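Long-range contact in putative alpha-L-fucosidase (Bacteroides thetaiotaomicron VPI-5482, PDB 3GZA), which probably hydrolyses alpha-L-fucosidic linkages as a member of glycoside hydrolase family 29, with a TIM-barrel domain followed by a beta-sandwich domain: residues A390-K395 against E414-T419. Sequence-based numbering, arbitrary orientation.
Sequences AKVNGK and EPVEAT
Val392 and Val416 meet at about a right angle where an edge strand of one sheet meets the end of an inner strand of the other, an example of a strand turning the corner between the sheets of a beta-sandwich. CG2 of Val392 lies 3.9 Å from CB of Val416. With CG1 anti to the backbone N (chi1 179°), both methyls of Val392 lie against the Glu417 carbonyl, CG1 at 3.4 Å from Glu417 O and CG2 slightly farther. CG2 of Val416 reaches CB of Ala390 at 3.7 Å; that methyl points toward the crossing strand and also meets CB of Ala418. Beside this apolar patch, the N-H of Thr419 donates to the O of Lys391 (2.9 Å, 161° at the hydrogen). A CA-H...O contact from Ala418 reaches the same oxygen, and a water adds a weak third bond. This water also accepts from Gly394 N and bonds Thr419 OG1, while a second links Asn393 N to Glu417 O, tying the type I' turn to the crossing chain. The side chains of Lys391 and Thr419 pass at a slant, CD of Lys391 3.4 Å from Thr419 OG1. Strand 383-392 pairs with strands 395-402 and 420-428; strand 409-418, outermost in the facing sheet within this chain, pairs with strand 366-375 and turns at Thr419 into strand 420-428.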
loop_
_atom_site.group_PDB
_atom_site.type_symbol
_atom_site.label_atom_id
_atom_site.label_comp_id
_atom_site.label_asym_id
_atom_site.label_seq_id
_atom_site.Cartn_x
_atom_site.Cartn_y
_atom_site.Cartn_z
ATOM N N ALA A 390 -11.516 53.508 -33.976
ATOM C CA ALA A 390 -12.954 53.581 -34.205
ATOM C C ALA A 390 -13.233 54.840 -34.995
ATOM O O ALA A 390 -12.628 55.894 -34.741
ATOM C CB ALA A 390 -13.707 53.615 -32.876
ATOM N N LYS A 391 -14.108 54.721 -35.985
ATOM C CA LYS A 391 -14.519 55.889 -36.788
ATOM C C LYS A 391 -15.701 56.509 -36.069
ATOM O O LYS A 391 -16.802 55.970 -36.103
ATOM C CB LYS A 391 -14.863 55.492 -38.226
ATOM C CG LYS A 391 -15.170 56.688 -39.114
ATOM C CD LYS A 391 -15.596 56.287 -40.524
ATOM C CE LYS A 391 -14.448 56.232 -41.517
ATOM N NZ LYS A 391 -14.069 57.590 -42.006
ATOM N N VAL A 392 -15.453 57.665 -35.447
ATOM C CA VAL A 392 -16.412 58.360 -34.603
ATOM C C VAL A 392 -16.631 59.768 -35.167
ATOM O O VAL A 392 -15.690 60.564 -35.278
ATOM C CB VAL A 392 -15.892 58.426 -33.156
ATOM C CG1 VAL A 392 -16.864 59.176 -32.270
ATOM C CG2 VAL A 392 -15.617 57.014 -32.611
ATOM N N ASN A 393 -17.867 60.054 -35.565
ATOM C CA ASN A 393 -18.205 61.308 -36.222
ATOM C C ASN A 393 -17.362 61.541 -37.474
ATOM O O ASN A 393 -16.928 62.673 -37.746
ATOM C CB ASN A 393 -18.088 62.487 -35.258
ATOM C CG ASN A 393 -19.035 62.369 -34.104
ATOM O OD1 ASN A 393 -20.225 62.113 -34.290
ATOM N ND2 ASN A 393 -18.523 62.563 -32.893
ATOM N N GLY A 394 -17.144 60.462 -38.223
ATOM C CA GLY A 394 -16.366 60.493 -39.455
ATOM C C GLY A 394 -14.857 60.594 -39.304
ATOM O O GLY A 394 -14.147 60.718 -40.312
ATOM N N LYS A 395 -14.350 60.535 -38.076
ATOM C CA LYS A 395 -12.920 60.657 -37.832
ATOM C C LYS A 395 -12.444 59.478 -37.032
ATOM O O LYS A 395 -13.067 59.096 -36.051
ATOM C CB LYS A 395 -12.604 61.940 -37.061
ATOM N N GLU A 414 -13.532 52.171 -23.329
ATOM C CA GLU A 414 -14.635 53.085 -23.060
ATOM C C GLU A 414 -15.501 53.120 -24.322
ATOM O O GLU A 414 -14.971 53.265 -25.416
ATOM C CB GLU A 414 -14.078 54.460 -22.693
ATOM C CG GLU A 414 -15.106 55.505 -22.332
ATOM C CD GLU A 414 -15.845 55.248 -20.997
ATOM O OE1 GLU A 414 -15.480 54.307 -20.238
ATOM O OE2 GLU A 414 -16.785 56.049 -20.713
ATOM N N PRO A 415 -16.832 52.988 -24.178
ATOM C CA PRO A 415 -17.690 52.897 -25.357
ATOM C C PRO A 415 -17.660 54.110 -26.253
ATOM O O PRO A 415 -17.566 55.225 -25.761
ATOM C CB PRO A 415 -19.099 52.766 -24.768
ATOM C CG PRO A 415 -18.904 52.297 -23.412
ATOM C CD PRO A 415 -17.627 52.924 -22.944
ATOM N N VAL A 416 -17.772 53.886 -27.553
ATOM C CA VAL A 416 -17.804 54.957 -28.526
ATOM C C VAL A 416 -18.919 54.665 -29.521
ATOM O O VAL A 416 -19.279 53.512 -29.722
ATOM C CB VAL A 416 -16.460 55.110 -29.303
ATOM C CG1 VAL A 416 -15.351 55.566 -28.375
ATOM C CG2 VAL A 416 -16.088 53.809 -30.020
ATOM N N GLU A 417 -19.485 55.724 -30.096
ATOM C CA GLU A 417 -20.502 55.610 -31.124
ATOM C C GLU A 417 -19.716 55.636 -32.411
ATOM O O GLU A 417 -19.174 56.688 -32.793
ATOM C CB GLU A 417 -21.490 56.779 -31.056
ATOM C CG GLU A 417 -22.320 56.774 -29.801
ATOM C CD GLU A 417 -23.205 55.547 -29.704
ATOM O OE1 GLU A 417 -23.929 55.236 -30.680
ATOM O OE2 GLU A 417 -23.174 54.895 -28.643
ATOM N N ALA A 418 -19.690 54.498 -33.092
ATOM C CA ALA A 418 -18.830 54.320 -34.242
ATOM C C ALA A 418 -19.540 53.780 -35.465
ATOM O O ALA A 418 -20.545 53.108 -35.355
ATOM C CB ALA A 418 -17.670 53.329 -33.834
ATOM N N THR A 419 -18.986 54.059 -36.632
ATOM C CA THR A 419 -19.504 53.482 -37.868
ATOM C C THR A 419 -18.576 52.369 -38.383
ATOM O O THR A 419 -18.941 51.607 -39.269
ATOM C CB THR A 419 -19.705 54.537 -38.934
ATOM O OG1 THR A 419 -18.485 55.250 -39.159
ATOM C CG2 THR A 419 -20.797 55.534 -38.497
HETATM O O HOH W 1 -18.374 57.909 -37.873
HETATM O O HOH W 2 -19.778 57.800 -35.631
#